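Local coordinates for protein RNA polymerase sigma factor SIGMA-28 (FliA) (Aquifex aeolicus, PDB 1RP3) that probably acts as a flagellar sigma factor that directs RNA polymerase to its promoters, here in an inactive complex with the anti-sigma factor FlgM, at residues R92-K97 against L136-F141; T117-A122 against I127-L132. One frame throughout, in Å; residues are numbered along the deposited sequence.

Interaction 1: R92-K97 against L136-F141; sequences RQVREK and LDKINF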
loop_
_atom_site.group_PDB
_atom_site.type_symbol
_atom_site.label_atom_id
_atom_site.label_comp_id
_atom_site.label_asym_id
_atom_site.label_seq_id
_atom_site.Cartn_x
_atom_site.Cartn_y
_atom_site.Cartn_z
ATOM N N ARG A 92 -16.583 -0.947 -13.989
ATOM C CA ARG A 92 -18.003 -1.084 -13.669
ATOM C C ARG A 92 -18.350 -2.487 -13.161
ATOM O O ARG A 92 -19.156 -2.628 -12.241
ATOM C CB ARG A 92 -18.868 -0.716 -14.886
ATOM N N GLN A 93 -17.730 -3.512 -13.746
ATOM C CA GLN A 93 -17.970 -4.893 -13.330
ATOM C C GLN A 93 -17.635 -5.095 -11.835
ATOM O O GLN A 93 -18.341 -5.810 -11.118
ATOM C CB GLN A 93 -17.155 -5.856 -14.198
ATOM N N VAL A 94 -16.566 -4.447 -11.374
ATOM C CA VAL A 94 -16.154 -4.549 -9.979
ATOM C C VAL A 94 -17.171 -3.861 -9.073
ATOM O O VAL A 94 -17.547 -4.397 -8.028
ATOM C CB VAL A 94 -14.736 -3.929 -9.761
ATOM C CG1 VAL A 94 -14.404 -3.818 -8.276
ATOM C CG2 VAL A 94 -13.693 -4.777 -10.446
ATOM N N ARG A 95 -17.623 -2.679 -9.483
ATOM C CA ARG A 95 -18.595 -1.914 -8.709
ATOM C C ARG A 95 -19.940 -2.641 -8.663
ATOM O O ARG A 95 -20.669 -2.554 -7.663
ATOM C CB ARG A 95 -18.756 -0.512 -9.288
ATOM N N GLU A 96 -20.259 -3.359 -9.742
ATOM C CA GLU A 96 -21.507 -4.120 -9.819
ATOM C C GLU A 96 -21.443 -5.282 -8.839
ATOM O O GLU A 96 -22.392 -5.507 -8.085
ATOM C CB GLU A 96 -21.751 -4.638 -11.228
ATOM N N LYS A 97 -20.322 -6.006 -8.836
ATOM C CA LYS A 97 -20.138 -7.137 -7.929
ATOM C C LYS A 97 -20.229 -6.690 -6.468
ATOM O O LYS A 97 -20.745 -7.415 -5.614
ATOM C CB LYS A 97 -18.801 -7.831 -8.194
ATOM C CG LYS A 97 -18.769 -8.618 -9.493
ATOM C CD LYS A 97 -17.390 -9.175 -9.766
ATOM C CE LYS A 97 -17.359 -9.984 -11.048
ATOM N NZ LYS A 97 -15.995 -10.532 -11.317
ATOM N N LEU A 136 -13.435 -9.236 -3.128
ATOM C CA LEU A 136 -13.410 -8.313 -1.996
ATOM C C LEU A 136 -12.096 -7.511 -1.993
ATOM O O LEU A 136 -12.078 -6.352 -1.591
ATOM C CB LEU A 136 -13.562 -9.079 -0.678
ATOM C CG LEU A 136 -14.941 -9.710 -0.439
ATOM C CD1 LEU A 136 -14.917 -10.575 0.795
ATOM C CD2 LEU A 136 -15.997 -8.630 -0.302
ATOM N N ASP A 137 -11.008 -8.119 -2.478
ATOM C CA ASP A 137 -9.721 -7.437 -2.532
ATOM C C ASP A 137 -9.698 -6.371 -3.619
ATOM O O ASP A 137 -9.167 -5.282 -3.395
ATOM C CB ASP A 137 -8.570 -8.431 -2.716
ATOM C CG ASP A 137 -8.189 -9.141 -1.418
ATOM O OD1 ASP A 137 -8.366 -8.550 -0.328
ATOM O OD2 ASP A 137 -7.697 -10.289 -1.486
ATOM N N LYS A 138 -10.284 -6.673 -4.778
ATOM C CA LYS A 138 -10.348 -5.713 -5.879
ATOM C C LYS A 138 -11.228 -4.539 -5.482
ATOM O O LYS A 138 -10.874 -3.384 -5.713
ATOM C CB LYS A 138 -10.905 -6.354 -7.154
ATOM C CG LYS A 138 -9.974 -7.364 -7.798
ATOM C CD LYS A 138 -10.558 -7.931 -9.076
ATOM C CE LYS A 138 -10.681 -6.881 -10.172
ATOM N NZ LYS A 138 -11.295 -7.461 -11.408
ATOM N N ILE A 139 -12.353 -4.844 -4.839
ATOM C CA ILE A 139 -13.291 -3.824 -4.396
ATOM C C ILE A 139 -12.591 -2.874 -3.434
ATOM O O ILE A 139 -12.558 -1.658 -3.652
ATOM C CB ILE A 139 -14.531 -4.453 -3.712
ATOM C CG1 ILE A 139 -15.427 -5.115 -4.761
ATOM C CG2 ILE A 139 -15.303 -3.393 -2.927
ATOM C CD1 ILE A 139 -16.487 -6.029 -4.165
ATOM N N ASN A 140 -12.006 -3.451 -2.393
ATOM C CA ASN A 140 -11.275 -2.693 -1.393
ATOM C C ASN A 140 -10.096 -1.930 -1.974
ATOM O O ASN A 140 -9.776 -0.825 -1.514
ATOM C CB ASN A 140 -10.805 -3.611 -0.269
ATOM C CG ASN A 140 -11.885 -3.859 0.746
ATOM O OD1 ASN A 140 -12.340 -4.987 0.933
ATOM N ND2 ASN A 140 -12.335 -2.787 1.391
ATOM N N PHE A 141 -9.454 -2.494 -2.996
ATOM C CA PHE A 141 -8.327 -1.777 -3.562
ATOM C C PHE A 141 -8.769 -0.542 -4.352
ATOM O O PHE A 141 -8.060 0.470 -4.376
ATOM C CB PHE A 141 -7.374 -2.670 -4.353
ATOM C CG PHE A 141 -5.998 -2.088 -4.456
ATOM C CD1 PHE A 141 -5.200 -1.978 -3.324
ATOM C CD2 PHE A 141 -5.534 -1.557 -5.655
ATOM C CE1 PHE A 141 -3.972 -1.344 -3.382
ATOM C CE2 PHE A 141 -4.295 -0.915 -5.718
ATOM C CZ PHE A 141 -3.518 -0.810 -4.583
#
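V94 turns CG1 anti to its own backbone N (chi1 170°), and this spreads its two methyls toward different partners on the facing helix: CG1 goes to I139, CG2 to K138. K138 is otherwise extended but kinks at chi3 (66°), which swings the last part of its chain across V94 at a slant. K138 CE comes within 3.7 Å of V94 CG2, and K138 NZ lies equally near the same methyl, so the valine packs against the end of the lysine chain rather than its root.

I139 approaches differently. Its CB leaves the backbone at a tangent to the contact, yet the longer branch reaches back, and I139 CG1 settles 3.9 Å from V94 CG1 as the two side chains run past each other in opposite directions. Farther along, I139 CD1 reaches the K97 backbone at a looser 4.4 Å from K97 C.

The helix segments 92-97 and 136-141 cross at -110°, with axes 9.6 Å apart, and no hydrogen bond links them. V94 fills the crossing and also touches S142, one turn after K138 on helix 129-158. The contact thus sets the start of helix 92-112 against the body of helix 129-158, whose segment 136-141 belongs to sigma region 3. With an alanine here in place of V94 both methyls are gone, which would probably open a gap beside I139 and take from the end of the K138 chain one of the surfaces it rests on.

K97 NZ stands 5.6 Å from K138 NZ, a mild like-charge pairing that D88, salt-bridged to K138, probably offsets. The crossing therefore holds by van der Waals packing on V94, while the K138 ammonium, against the valine methyl, is turned to D88 for its charge.

Interaction 2: T117-A122 against I127-L132; sequences TDEEVA and ISTEEL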
loop_
_atom_site.group_PDB
_atom_site.type_symbol
_atom_site.label_atom_id
_atom_site.label_comp_id
_atom_site.label_asym_id
_atom_site.label_seq_id
_atom_site.Cartn_x
_atom_site.Cartn_y
_atom_site.Cartn_z
ATOM N N THR A 117 -21.057 -16.446 7.141
ATOM C CA THR A 117 -19.648 -16.820 7.081
ATOM C C THR A 117 -19.232 -16.564 5.638
ATOM O O THR A 117 -20.089 -16.362 4.781
ATOM C CB THR A 117 -19.415 -18.326 7.399
ATOM O OG1 THR A 117 -20.032 -19.142 6.400
ATOM C CG2 THR A 117 -19.986 -18.687 8.739
ATOM N N ASP A 118 -17.934 -16.589 5.355
ATOM C CA ASP A 118 -17.472 -16.376 3.986
ATOM C C ASP A 118 -17.906 -17.535 3.083
ATOM O O ASP A 118 -18.225 -17.340 1.902
ATOM C CB ASP A 118 -15.949 -16.208 3.955
ATOM C CG ASP A 118 -15.475 -15.011 4.780
ATOM O OD1 ASP A 118 -16.014 -13.893 4.596
ATOM O OD2 ASP A 118 -14.572 -15.190 5.630
ATOM N N GLU A 119 -17.946 -18.735 3.657
ATOM C CA GLU A 119 -18.351 -19.921 2.914
ATOM C C GLU A 119 -19.813 -19.788 2.510
ATOM O O GLU A 119 -20.197 -20.198 1.407
ATOM C CB GLU A 119 -18.166 -21.189 3.757
ATOM C CG GLU A 119 -17.361 -21.001 5.044
ATOM C CD GLU A 119 -15.876 -20.875 4.810
ATOM O OE1 GLU A 119 -15.327 -21.615 3.967
ATOM O OE2 GLU A 119 -15.244 -20.047 5.485
ATOM N N GLU A 120 -20.613 -19.179 3.386
ATOM C CA GLU A 120 -22.037 -18.985 3.116
ATOM C C GLU A 120 -22.290 -17.874 2.097
ATOM O O GLU A 120 -23.242 -17.946 1.312
ATOM C CB GLU A 120 -22.816 -18.721 4.418
ATOM C CG GLU A 120 -22.959 -19.958 5.331
ATOM C CD GLU A 120 -23.547 -19.655 6.717
ATOM O OE1 GLU A 120 -23.449 -18.494 7.188
ATOM O OE2 GLU A 120 -24.089 -20.595 7.354
ATOM N N VAL A 121 -21.433 -16.854 2.106
ATOM C CA VAL A 121 -21.554 -15.734 1.182
ATOM C C VAL A 121 -21.219 -16.221 -0.222
ATOM O O VAL A 121 -21.942 -15.952 -1.175
ATOM C CB VAL A 121 -20.599 -14.561 1.572
ATOM C CG1 VAL A 121 -20.576 -13.507 0.471
ATOM C CG2 VAL A 121 -21.033 -13.929 2.899
ATOM N N ALA A 122 -20.127 -16.968 -0.328
ATOM C CA ALA A 122 -19.673 -17.504 -1.604
ATOM C C ALA A 122 -20.708 -18.464 -2.188
ATOM O O ALA A 122 -20.887 -18.522 -3.410
ATOM C CB ALA A 122 -18.331 -18.209 -1.426
ATOM N N ILE A 127 -20.013 -19.147 -6.176
ATOM C CA ILE A 127 -18.580 -19.062 -6.459
ATOM C C ILE A 127 -17.783 -19.649 -5.295
ATOM O O ILE A 127 -18.330 -19.928 -4.228
ATOM C CB ILE A 127 -18.128 -17.593 -6.663
ATOM C CG1 ILE A 127 -18.431 -16.762 -5.409
ATOM C CG2 ILE A 127 -18.794 -16.994 -7.894
ATOM C CD1 ILE A 127 -18.118 -15.288 -5.532
ATOM N N SER A 128 -16.487 -19.851 -5.507
ATOM C CA SER A 128 -15.639 -20.384 -4.450
ATOM C C SER A 128 -15.269 -19.253 -3.492
ATOM O O SER A 128 -15.460 -18.070 -3.805
ATOM C CB SER A 128 -14.369 -20.999 -5.044
ATOM O OG SER A 128 -13.619 -20.034 -5.765
ATOM N N THR A 129 -14.756 -19.617 -2.322
ATOM C CA THR A 129 -14.351 -18.616 -1.342
ATOM C C THR A 129 -13.100 -17.884 -1.841
ATOM O O THR A 129 -12.876 -16.716 -1.513
ATOM C CB THR A 129 -14.101 -19.236 0.060
ATOM O OG1 THR A 129 -13.141 -20.297 -0.042
ATOM C CG2 THR A 129 -15.403 -19.763 0.658
ATOM N N GLU A 130 -12.299 -18.564 -2.658
ATOM C CA GLU A 130 -11.102 -17.944 -3.221
ATOM C C GLU A 130 -11.556 -16.846 -4.183
ATOM O O GLU A 130 -10.990 -15.760 -4.192
ATOM C CB GLU A 130 -10.244 -18.976 -3.952
ATOM N N GLU A 131 -12.602 -17.128 -4.958
ATOM C CA GLU A 131 -13.152 -16.166 -5.915
ATOM C C GLU A 131 -13.696 -14.951 -5.183
ATOM O O GLU A 131 -13.536 -13.819 -5.640
ATOM C CB GLU A 131 -14.273 -16.805 -6.738
ATOM C CG GLU A 131 -14.886 -15.905 -7.815
ATOM C CD GLU A 131 -13.878 -15.461 -8.866
ATOM O OE1 GLU A 131 -13.005 -16.277 -9.245
ATOM O OE2 GLU A 131 -13.956 -14.294 -9.315
ATOM N N LEU A 132 -14.328 -15.202 -4.041
ATOM C CA LEU A 132 -14.895 -14.148 -3.207
ATOM C C LEU A 132 -13.785 -13.273 -2.631
ATOM O O LEU A 132 -13.837 -12.049 -2.730
ATOM C CB LEU A 132 -15.717 -14.758 -2.068
ATOM C CG LEU A 132 -16.301 -13.801 -1.025
ATOM C CD1 LEU A 132 -17.277 -12.832 -1.681
ATOM C CD2 LEU A 132 -16.977 -14.591 0.086
#
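The carboxylate of E119 has the T129 methyl over one face, at its OE1 end, with T129 CG2 3.8 Å from E119 OE1; the E119 chain bends at chi2, bringing its end back toward segment 127-132, from which its CB points away. At a second flat group, the A122 methyl sits beyond the I127 oxygen and well off the carbonyl plane, A122 CB 3.3 Å from I127 O. I127 N donates to A122 O over 3.0 Å, nearly straight at 177°, but with the donor tilted 25° from the carbonyl plane. I127 CG1 flanks the same oxygen, 3.6 Å from A122 O.

These contacts close the tight turn between helix 118-125 and helix 129-158, a pairing consistent with the helix-turn-helix relationship of sigma region 3. Each helix is capped at its start. T117 and E120 form a capping box, in which E120 N donates to T117 OG1 and T117 N to E120 OE1, the same carboxylate also bridging to R114. S128 is the N-cap of the second helix, with OG accepting from E131 N, but no reciprocal side-chain bond is made.

Inside the angle between the helices, L132 supplies the apolar wedge. With CG anti to the backbone N (chi1 175°), its branches point at the first helix, and L132 CD2 packs 3.8 Å from V121 CG1, the two side chains meeting at about a right angle. The same L132 CD2 rests 3.5 Å from D118 O and also touches A122. V121 and L132 also touch S218 of helix 217-236, while D118 ties the pair to the start of that helix, OD1 bonding to S218 OG and OD2 to V217 N.

Helix 129-158 serves both contacts, its first turn in interaction 2 and a later part in interaction 1, while its partners, helices 118-125 and 92-112, are neighbours in the chain. Interaction 2 is therefore nested within the loop that interaction 1 closes, their centres about 15 Å apart. Both are partly buried, but interaction 2 lies farther from the chain's centre and buries more surface, 317 against 188 Å². The sequence-local turn joins apolar packing to a backbone hydrogen bond across the turn, with caps within each segment. The long-range crossing, without such a bond, is carried by two buried apolar residues, V94 and I139, with the end of K138 packed on V94 and paired to D88 outside both segments.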